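Local coordinates for protein glucose-6-phosphate isomerase (Thermus thermophilus, PDB 1ZZG) that probably catalyses the reversible isomerization of glucose 6-phosphate to fructose 6-phosphate, a step shared by glycolysis and gluconeogenesis, at residues 54-59 against 176-181; 66-71 against 92-97; 118-123 against 153-158. All blocks are in the same frame, centred on the assembly; numbering follows the deposited sequence.

Following the chain from the N terminus, the first of these segments is 54-59, on helix 52-61; its partner, 176-181, comes 117 residues later. Interaction 1 therefore closes the widest loop, and interactions 2 and 3 both fall within it. Interaction 2 pairs 66-71 with 92-97 and is complete before interaction 3 pairs 118-123 with 153-158. The two follow in series and do not cross. All three meet on one parallel sheet, ordered 94-98, 68-72, 118-124, 155-159, 176-179. Strand 68-72 bonds to 118-124, which links interactions 2 and 3. Strand 155-159 bonds to 176-179, which links interactions 3 and 1. Helix 52-61 packs against the sheet near its 176-179 edge.

Interaction 1 of 3, residues 54-59 against 176-181; sequences REVRRY and KAFAIP
Phe178 reaches from its strand to helix 54-59 and meets Tyr59, Val56 and Glu55. Its ring turns an edge toward the face of Tyr59 in an offset edge-to-face pair. The centroids are 5.6 Å apart and the planes stand at 75°. Tyr59 CB lies in the plane of the Phe178 ring, 3.8 Å from Phe178 CZ. Val56 presents one branch, CG2, which is beside its backbone N and comes 3.7 Å from Phe178 CE1. Both residues also touch helix 193-201, Val56 on Ala200 and Phe178 on Pro193. This is helix-on-sheet packing in the parallel alpha/beta sheet of the sugar isomerase (SIS) fold. Strand 176-179 is an outermost strand of that sheet, and the helix runs nearly antiparallel to it, at 155°. Lys176, partly exposed, lies at the margin of the contact. With CG opposite the backbone N, Lys176 CG lies 3.6 Å from Tyr59 CE1. The bend at chi2 (67°) then keeps CD and CE beside the same ring. A second bend, at chi4, leaves NZ above one face of Phe178, toward the rim. From there Lys176 NZ forms a long salt bridge of 3.7 Å with Glu55 OE2. Glu55 is extended beyond CG and runs alongside Phe178, the two side chains pointing opposite ways. Glu55 OE2 lies 3.5 Å from Phe178 CE1.

Interaction 2 of 3, residues 66-71 against 92-97; sequences VEDFVL and GVRFHY
The Asp68 carboxylate meets the His96 ring at the ring's edge, close to its plane, and the two planes are only 20° apart. Asp68 CB also lies at that edge. Glu67 O lies over one face of the Arg94 guanidinium, toward its rim, while Asp68 OD2 is at the guanidinium edge. The rings of Phe69 and Phe95 meet obliquely, and Phe95 CE1 comes 3.3 Å from Phe69 CG. These groups belong to two neighbouring parallel strands, 68-72 and 94-98, of a beta-alpha-beta unit whose helix is 79-88. Asp68, Arg94, Val70 and His96 share one face of the sheet. Phe69, Phe95, Leu71 and Tyr97 share the other, where Phe69 and Phe95 also pack on Pro198 of helix 193-201. The backbones are joined by four hydrogen bonds, among them Phe69 N to Arg94 O at 2.8 Å and His96 N to Phe69 O at 2.9 Å. Leu71 CD1 touches Tyr97 CE1 at 3.9 Å, and Tyr97 OH bonds to Glu85. A salt-bridge network ties Glu67, Asp68 and Arg94 together. Glu67 OE1 accepts a weak hydrogen bond from Arg94 NH2, and Glu67 OE2 pairs with Lys117. The Arg94 chain bends at chi3 (-70°), which brings its guanidinium side-on to Asp68. Arg94 NH2 bonds Asp68 OD2 at 2.7 Å, and Arg94 NE bonds Asp68 OD1 at 2.8 Å, both on the syn side but tilted out of the carboxylate plane. Asp68 OD1 has a second donor on its anti side: His96 NE2, at 2.8 Å and nearly straight, 176° at the hydrogen.

Interaction 3 of 3, residues 118-123 against 153-158; sequences TLVNAV and RHLVVT
Asn121 and Val156 meet in the close-packed part of this contact. Asn121 has CG opposite its backbone N (chi1 180°), and its amide reaches across to the other strand. The amide nitrogen, Asn121 ND2, donates to Val156 O at 3.0 Å and to Thr158 OG1 at 3.3 Å. Both acceptors lie near the amide plane. The first bond comes from above the carbonyl plane of Val156. Val156 O also takes the backbone N-H of Ala122, so two donors grip it. A water completes the polar cluster. It donates to Asn121 OD1 at 2.8 Å and accepts from Thr158 OG1 at 2.6 Å. The amide is thus held at OD1 by the water and at ND2 by Val156 O and Thr158 OG1. Val156 CG1 sits between its own N and carbonyl carbon (chi1 55°) and lies 3.3 Å from Val120 O. Beside Asn121, Val156 also packs on Leu197 of helix 193-201. On the other face of the sheet Val120 CG1 meets Leu155 CD1 at 3.8 Å, and both side chains rest on helix 130-147. The contact is looser where 153-158 begins. Arg153 is exposed and covers little of the other segment. Its NE and NH2 make weak hydrogen bonds to Asn63 OD1 and Ala62 O. Buried His154 marks the change: the edge of its ring, through ND1, bonds Thr118 O at 2.7 Å. From there on, backbone bonds join neighbouring parallel strands. Strand 118-124, helix 130-147 and strand 155-159 form a beta-alpha-beta crossover of the parallel sheet in the SIS fold.

Interaction 1 of 3, residues 54-59 against 176-181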
loop_
_atom_site.group_PDB
_atom_site.type_symbol
_atom_site.label_atom_id
_atom_site.label_comp_id
_atom_site.label_asym_id
_atom_site.label_seq_id
_atom_site.Cartn_x
_atom_site.Cartn_y
_atom_site.Cartn_z
ATOM N N ARG A 54 -9.077 26.709 -14.036
ATOM C CA ARG A 54 -8.520 28.060 -14.062
ATOM C C ARG A 54 -8.745 28.690 -12.692
ATOM O O ARG A 54 -7.852 29.331 -12.133
ATOM C CB ARG A 54 -9.184 28.902 -15.156
ATOM C CG ARG A 54 -8.779 28.472 -16.556
ATOM C CD ARG A 54 -9.300 29.417 -17.623
ATOM N NE ARG A 54 -8.729 29.087 -18.925
ATOM C CZ ARG A 54 -8.978 29.753 -20.048
ATOM N NH1 ARG A 54 -9.798 30.794 -20.037
ATOM N NH2 ARG A 54 -8.402 29.378 -21.184
ATOM N N GLU A 55 -9.944 28.482 -12.156
ATOM C CA GLU A 55 -10.316 28.990 -10.842
ATOM C C GLU A 55 -9.378 28.393 -9.783
ATOM O O GLU A 55 -8.981 29.069 -8.830
ATOM C CB GLU A 55 -11.762 28.602 -10.544
ATOM C CG GLU A 55 -12.297 29.098 -9.219
ATOM C CD GLU A 55 -13.695 28.571 -8.929
ATOM O OE1 GLU A 55 -14.582 28.714 -9.799
ATOM O OE2 GLU A 55 -13.906 28.017 -7.830
ATOM N N VAL A 56 -9.034 27.119 -9.955
ATOM C CA VAL A 56 -8.130 26.441 -9.032
ATOM C C VAL A 56 -6.736 27.063 -9.137
ATOM O O VAL A 56 -6.107 27.378 -8.124
ATOM C CB VAL A 56 -8.048 24.924 -9.344
ATOM C CG1 VAL A 56 -6.907 24.275 -8.561
ATOM C CG2 VAL A 56 -9.371 24.258 -8.987
ATOM N N ARG A 57 -6.255 27.249 -10.363
ATOM C CA ARG A 57 -4.939 27.840 -10.572
ATOM C C ARG A 57 -4.847 29.247 -9.980
ATOM O O ARG A 57 -3.870 29.587 -9.314
ATOM C CB ARG A 57 -4.605 27.909 -12.065
ATOM C CG ARG A 57 -4.149 26.598 -12.706
ATOM C CD ARG A 57 -3.859 26.833 -14.190
ATOM N NE ARG A 57 -3.344 25.661 -14.899
ATOM C CZ ARG A 57 -2.183 25.078 -14.625
ATOM N NH1 ARG A 57 -1.422 25.557 -13.653
ATOM N NH2 ARG A 57 -1.777 24.031 -15.331
ATOM N N ARG A 58 -5.857 30.070 -10.229
ATOM C CA ARG A 58 -5.833 31.433 -9.710
ATOM C C ARG A 58 -5.776 31.450 -8.186
ATOM O O ARG A 58 -5.074 32.269 -7.591
ATOM C CB ARG A 58 -7.048 32.215 -10.212
ATOM C CG ARG A 58 -7.028 32.479 -11.721
ATOM C CD ARG A 58 -5.766 33.232 -12.164
ATOM N NE ARG A 58 -4.642 32.361 -12.519
ATOM C CZ ARG A 58 -4.601 31.590 -13.604
ATOM N NH1 ARG A 58 -5.624 31.572 -14.449
ATOM N NH2 ARG A 58 -3.533 30.842 -13.853
ATOM N N TYR A 59 -6.508 30.537 -7.556
ATOM C CA TYR A 59 -6.515 30.452 -6.101
ATOM C C TYR A 59 -5.132 30.072 -5.590
ATOM O O TYR A 59 -4.645 30.634 -4.611
ATOM C CB TYR A 59 -7.528 29.408 -5.622
ATOM C CG TYR A 59 -7.447 29.142 -4.135
ATOM C CD1 TYR A 59 -7.877 30.093 -3.211
ATOM C CD2 TYR A 59 -6.911 27.949 -3.653
ATOM C CE1 TYR A 59 -7.774 29.859 -1.843
ATOM C CE2 TYR A 59 -6.804 27.708 -2.295
ATOM C CZ TYR A 59 -7.237 28.664 -1.395
ATOM O OH TYR A 59 -7.145 28.409 -0.048
ATOM N N LYS A 176 -12.950 29.862 1.546
ATOM C CA LYS A 176 -12.883 29.567 0.124
ATOM C C LYS A 176 -13.411 28.145 0.015
ATOM O O LYS A 176 -13.128 27.299 0.867
ATOM C CB LYS A 176 -11.445 29.604 -0.383
ATOM C CG LYS A 176 -11.322 29.385 -1.884
ATOM C CD LYS A 176 -11.941 30.546 -2.656
ATOM C CE LYS A 176 -11.754 30.390 -4.158
ATOM N NZ LYS A 176 -12.482 29.201 -4.667
ATOM N N ALA A 177 -14.189 27.875 -1.021
ATOM C CA ALA A 177 -14.734 26.539 -1.182
ATOM C C ALA A 177 -14.807 26.138 -2.643
ATOM O O ALA A 177 -15.106 26.953 -3.520
ATOM C CB ALA A 177 -16.115 26.459 -0.542
ATOM N N PHE A 178 -14.504 24.874 -2.893
ATOM C CA PHE A 178 -14.545 24.323 -4.231
ATOM C C PHE A 178 -15.633 23.268 -4.213
ATOM O O PHE A 178 -15.946 22.710 -3.162
ATOM C CB PHE A 178 -13.187 23.723 -4.591
ATOM C CG PHE A 178 -12.149 24.755 -4.929
ATOM C CD1 PHE A 178 -12.136 25.361 -6.181
ATOM C CD2 PHE A 178 -11.185 25.121 -3.996
ATOM C CE1 PHE A 178 -11.178 26.314 -6.503
ATOM C CE2 PHE A 178 -10.219 26.072 -4.303
ATOM C CZ PHE A 178 -10.214 26.670 -5.560
ATOM N N ALA A 179 -16.200 22.990 -5.380
ATOM C CA ALA A 179 -17.294 22.046 -5.466
ATOM C C ALA A 179 -17.024 20.683 -6.079
ATOM O O ALA A 179 -16.304 20.552 -7.066
ATOM C CB ALA A 179 -18.457 22.699 -6.213
ATOM N N ILE A 180 -17.609 19.667 -5.459
ATOM C CA ILE A 180 -17.550 18.319 -5.987
ATOM C C ILE A 180 -18.942 18.260 -6.615
ATOM O O ILE A 180 -19.954 18.370 -5.911
ATOM C CB ILE A 180 -17.451 17.250 -4.886
ATOM C CG1 ILE A 180 -16.097 17.350 -4.182
ATOM C CG2 ILE A 180 -17.630 15.856 -5.500
ATOM C CD1 ILE A 180 -15.949 16.385 -3.006
ATOM N N PRO A 181 -19.016 18.130 -7.948
ATOM C CA PRO A 181 -20.310 18.071 -8.632
ATOM C C PRO A 181 -21.260 17.035 -8.038
ATOM O O PRO A 181 -20.854 15.936 -7.664
ATOM C CB PRO A 181 -19.929 17.740 -10.073
ATOM C CG PRO A 181 -18.571 18.345 -10.211
ATOM C CD PRO A 181 -17.908 17.982 -8.907
#

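Interaction 2 of 3, residues 66-71 against 92-97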
loop_
_atom_site.group_PDB
_atom_site.type_symbol
_atom_site.label_atom_id
_atom_site.label_comp_id
_atom_site.label_asym_id
_atom_site.label_seq_id
_atom_site.Cartn_x
_atom_site.Cartn_y
_atom_site.Cartn_z
ATOM N N VAL A 66 2.087 28.929 0.893
ATOM C CA VAL A 66 1.913 27.553 1.351
ATOM C C VAL A 66 3.130 26.656 1.127
ATOM O O VAL A 66 3.611 26.512 0.002
ATOM C CB VAL A 66 0.687 26.886 0.674
ATOM C CG1 VAL A 66 0.606 25.415 1.075
ATOM C CG2 VAL A 66 -0.590 27.610 1.075
ATOM N N GLU A 67 3.617 26.057 2.213
ATOM C CA GLU A 67 4.751 25.138 2.160
ATOM C C GLU A 67 4.275 23.752 2.578
ATOM O O GLU A 67 4.892 22.744 2.246
ATOM C CB GLU A 67 5.872 25.593 3.096
ATOM C CG GLU A 67 6.773 26.679 2.524
ATOM C CD GLU A 67 7.950 26.999 3.434
ATOM O OE1 GLU A 67 8.572 26.050 3.960
ATOM O OE2 GLU A 67 8.261 28.195 3.616
ATOM N N ASP A 68 3.176 23.713 3.323
ATOM C CA ASP A 68 2.605 22.452 3.777
ATOM C C ASP A 68 1.110 22.439 3.482
ATOM O O ASP A 68 0.380 23.352 3.861
ATOM C CB ASP A 68 2.865 22.261 5.276
ATOM C CG ASP A 68 4.337 22.020 5.587
ATOM O OD1 ASP A 68 4.776 20.848 5.560
ATOM O OD2 ASP A 68 5.063 23.006 5.838
ATOM N N PHE A 69 0.668 21.396 2.789
ATOM C CA PHE A 69 -0.734 21.235 2.415
ATOM C C PHE A 69 -1.295 20.039 3.182
ATOM O O PHE A 69 -0.907 18.899 2.922
ATOM C CB PHE A 69 -0.823 20.969 0.908
ATOM C CG PHE A 69 -2.216 21.020 0.354
ATOM C CD1 PHE A 69 -2.645 22.125 -0.375
ATOM C CD2 PHE A 69 -3.093 19.954 0.532
ATOM C CE1 PHE A 69 -3.930 22.168 -0.919
ATOM C CE2 PHE A 69 -4.377 19.988 -0.006
ATOM C CZ PHE A 69 -4.795 21.099 -0.735
ATOM N N VAL A 70 -2.192 20.293 4.130
ATOM C CA VAL A 70 -2.785 19.213 4.916
ATOM C C VAL A 70 -4.166 18.868 4.361
ATOM O O VAL A 70 -5.116 19.640 4.511
ATOM C CB VAL A 70 -2.929 19.606 6.417
ATOM C CG1 VAL A 70 -3.655 18.502 7.182
ATOM C CG2 VAL A 70 -1.547 19.865 7.029
ATOM N N LEU A 71 -4.277 17.713 3.713
ATOM C CA LEU A 71 -5.559 17.307 3.157
ATOM C C LEU A 71 -6.289 16.407 4.144
ATOM O O LEU A 71 -5.863 15.285 4.406
ATOM C CB LEU A 71 -5.363 16.570 1.825
ATOM C CG LEU A 71 -6.574 16.467 0.882
ATOM C CD1 LEU A 71 -6.117 15.826 -0.432
ATOM C CD2 LEU A 71 -7.705 15.655 1.523
ATOM N N GLY A 92 7.539 20.974 -4.540
ATOM C CA GLY A 92 8.255 20.729 -3.304
ATOM C C GLY A 92 7.376 20.993 -2.096
ATOM O O GLY A 92 7.809 20.816 -0.960
ATOM N N VAL A 93 6.147 21.445 -2.330
ATOM C CA VAL A 93 5.221 21.669 -1.225
ATOM C C VAL A 93 5.058 20.302 -0.564
ATOM O O VAL A 93 4.971 19.286 -1.252
ATOM C CB VAL A 93 3.841 22.169 -1.723
ATOM C CG1 VAL A 93 2.810 22.095 -0.592
ATOM C CG2 VAL A 93 3.962 23.596 -2.218
ATOM N N ARG A 94 5.036 20.276 0.763
ATOM C CA ARG A 94 4.906 19.023 1.500
ATOM C C ARG A 94 3.442 18.718 1.779
ATOM O O ARG A 94 2.731 19.538 2.356
ATOM C CB ARG A 94 5.670 19.109 2.825
ATOM C CG ARG A 94 7.173 19.335 2.686
ATOM C CD ARG A 94 7.817 19.526 4.056
ATOM N NE ARG A 94 7.432 20.796 4.674
ATOM C CZ ARG A 94 8.081 21.946 4.502
ATOM N NH1 ARG A 94 9.159 22.000 3.730
ATOM N NH2 ARG A 94 7.650 23.049 5.100
ATOM N N PHE A 95 2.998 17.533 1.376
ATOM C CA PHE A 95 1.612 17.134 1.584
ATOM C C PHE A 95 1.470 16.166 2.753
ATOM O O PHE A 95 2.300 15.267 2.948
ATOM C CB PHE A 95 1.052 16.519 0.298
ATOM C CG PHE A 95 0.762 17.529 -0.773
ATOM C CD1 PHE A 95 -0.527 18.032 -0.942
ATOM C CD2 PHE A 95 1.782 18.006 -1.595
ATOM C CE1 PHE A 95 -0.801 18.997 -1.909
ATOM C CE2 PHE A 95 1.521 18.976 -2.573
ATOM C CZ PHE A 95 0.226 19.473 -2.728
ATOM N N HIS A 96 0.415 16.373 3.534
ATOM C CA HIS A 96 0.128 15.556 4.712
ATOM C C HIS A 96 -1.325 15.132 4.587
ATOM O O HIS A 96 -2.211 15.970 4.415
ATOM C CB HIS A 96 0.343 16.393 5.972
ATOM C CG HIS A 96 1.657 17.110 5.991
ATOM N ND1 HIS A 96 2.851 16.470 6.240
ATOM C CD2 HIS A 96 1.970 18.402 5.732
ATOM C CE1 HIS A 96 3.844 17.334 6.133
ATOM N NE2 HIS A 96 3.337 18.514 5.825
ATOM N N TYR A 97 -1.570 13.832 4.679
ATOM C CA TYR A 97 -2.917 13.309 4.507
ATOM C C TYR A 97 -3.560 12.767 5.774
ATOM O O TYR A 97 -3.091 11.784 6.354
ATOM C CB TYR A 97 -2.890 12.210 3.436
ATOM C CG TYR A 97 -2.408 12.697 2.083
ATOM C CD1 TYR A 97 -3.308 13.199 1.141
ATOM C CD2 TYR A 97 -1.049 12.701 1.762
ATOM C CE1 TYR A 97 -2.871 13.696 -0.084
ATOM C CE2 TYR A 97 -0.599 13.198 0.527
ATOM C CZ TYR A 97 -1.519 13.695 -0.388
ATOM O OH TYR A 97 -1.097 14.202 -1.599
#

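Interaction 3 of 3, residues 118-123 against 153-158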
loop_
_atom_site.group_PDB
_atom_site.type_symbol
_atom_site.label_atom_id
_atom_site.label_comp_id
_atom_site.label_asym_id
_atom_site.label_seq_id
_atom_site.Cartn_x
_atom_site.Cartn_y
_atom_site.Cartn_z
ATOM N N THR A 118 1.051 26.638 6.688
ATOM C CA THR A 118 0.154 25.516 6.460
ATOM C C THR A 118 -1.224 25.874 5.909
ATOM O O THR A 118 -1.878 26.799 6.391
ATOM C CB THR A 118 -0.059 24.721 7.774
ATOM O OG1 THR A 118 1.210 24.310 8.300
ATOM C CG2 THR A 118 -0.929 23.496 7.528
ATOM N N LEU A 119 -1.650 25.139 4.884
ATOM C CA LEU A 119 -2.976 25.324 4.310
ATOM C C LEU A 119 -3.723 24.023 4.573
ATOM O O LEU A 119 -3.209 22.939 4.284
ATOM C CB LEU A 119 -2.915 25.573 2.799
ATOM C CG LEU A 119 -4.303 25.632 2.149
ATOM C CD1 LEU A 119 -5.104 26.794 2.738
ATOM C CD2 LEU A 119 -4.168 25.790 0.648
ATOM N N VAL A 120 -4.920 24.124 5.133
ATOM C CA VAL A 120 -5.716 22.945 5.426
ATOM C C VAL A 120 -6.869 22.853 4.428
ATOM O O VAL A 120 -7.584 23.827 4.201
ATOM C CB VAL A 120 -6.274 22.998 6.863
ATOM C CG1 VAL A 120 -7.062 21.730 7.170
ATOM C CG2 VAL A 120 -5.126 23.162 7.853
ATOM N N ASN A 121 -7.030 21.679 3.828
ATOM C CA ASN A 121 -8.082 21.448 2.843
ATOM C C ASN A 121 -8.994 20.329 3.330
ATOM O O ASN A 121 -8.600 19.159 3.327
ATOM C CB ASN A 121 -7.445 21.062 1.499
ATOM C CG ASN A 121 -8.468 20.796 0.399
ATOM O OD1 ASN A 121 -8.147 20.151 -0.600
ATOM N ND2 ASN A 121 -9.693 21.297 0.569
ATOM N N ALA A 122 -10.198 20.688 3.768
ATOM C CA ALA A 122 -11.163 19.702 4.241
ATOM C C ALA A 122 -11.965 19.223 3.037
ATOM O O ALA A 122 -12.706 19.997 2.425
ATOM C CB ALA A 122 -12.083 20.317 5.270
ATOM N N VAL A 123 -11.823 17.943 2.714
ATOM C CA VAL A 123 -12.494 17.365 1.559
ATOM C C VAL A 123 -13.479 16.260 1.915
ATOM O O VAL A 123 -13.110 15.265 2.544
ATOM C CB VAL A 123 -11.463 16.779 0.571
ATOM C CG1 VAL A 123 -12.145 16.460 -0.757
ATOM C CG2 VAL A 123 -10.304 17.759 0.377
ATOM N N ARG A 153 -7.984 32.140 6.192
ATOM C CA ARG A 153 -7.239 32.041 4.946
ATOM C C ARG A 153 -6.504 30.711 4.837
ATOM O O ARG A 153 -6.136 30.293 3.739
ATOM C CB ARG A 153 -6.227 33.185 4.827
ATOM C CG ARG A 153 -5.626 33.320 3.430
ATOM C CD ARG A 153 -4.525 34.375 3.354
ATOM N NE ARG A 153 -3.984 34.482 1.998
ATOM C CZ ARG A 153 -2.897 35.177 1.668
ATOM N NH1 ARG A 153 -2.215 35.839 2.594
ATOM N NH2 ARG A 153 -2.487 35.206 0.409
ATOM N N HIS A 154 -6.296 30.049 5.975
ATOM C CA HIS A 154 -5.576 28.780 5.999
ATOM C C HIS A 154 -6.466 27.536 5.910
ATOM O O HIS A 154 -5.978 26.410 6.013
ATOM C CB HIS A 154 -4.702 28.711 7.259
ATOM C CG HIS A 154 -3.587 29.710 7.274
ATOM N ND1 HIS A 154 -2.263 29.351 7.132
ATOM C CD2 HIS A 154 -3.600 31.061 7.380
ATOM C CE1 HIS A 154 -1.510 30.437 7.150
ATOM N NE2 HIS A 154 -2.296 31.488 7.297
ATOM N N LEU A 155 -7.767 27.740 5.725
ATOM C CA LEU A 155 -8.706 26.628 5.608
ATOM C C LEU A 155 -9.552 26.768 4.345
ATOM O O LEU A 155 -10.269 27.755 4.166
ATOM C CB LEU A 155 -9.628 26.559 6.830
ATOM C CG LEU A 155 -10.710 25.472 6.775
ATOM C CD1 LEU A 155 -10.058 24.099 6.700
ATOM C CD2 LEU A 155 -11.603 25.566 8.006
ATOM N N VAL A 156 -9.448 25.778 3.465
ATOM C CA VAL A 156 -10.203 25.762 2.223
ATOM C C VAL A 156 -11.025 24.475 2.200
ATOM O O VAL A 156 -10.539 23.410 2.587
ATOM C CB VAL A 156 -9.256 25.837 0.997
ATOM C CG1 VAL A 156 -8.226 24.725 1.058
ATOM C CG2 VAL A 156 -10.062 25.768 -0.290
ATOM N N VAL A 157 -12.271 24.574 1.749
ATOM C CA VAL A 157 -13.163 23.417 1.723
ATOM C C VAL A 157 -13.534 22.935 0.320
ATOM O O VAL A 157 -13.737 23.733 -0.592
ATOM C CB VAL A 157 -14.467 23.739 2.500
ATOM C CG1 VAL A 157 -15.408 22.551 2.490
ATOM C CG2 VAL A 157 -14.129 24.124 3.927
ATOM N N THR A 158 -13.614 21.616 0.161
ATOM C CA THR A 158 -13.995 20.998 -1.107
ATOM C C THR A 158 -15.144 20.061 -0.754
ATOM O O THR A 158 -14.940 19.043 -0.091
ATOM C CB THR A 158 -12.824 20.191 -1.708
ATOM O OG1 THR A 158 -11.731 21.076 -1.992
ATOM C CG2 THR A 158 -13.260 19.487 -2.984
HETATM O O HOH W 1 -9.802 19.451 -2.764
#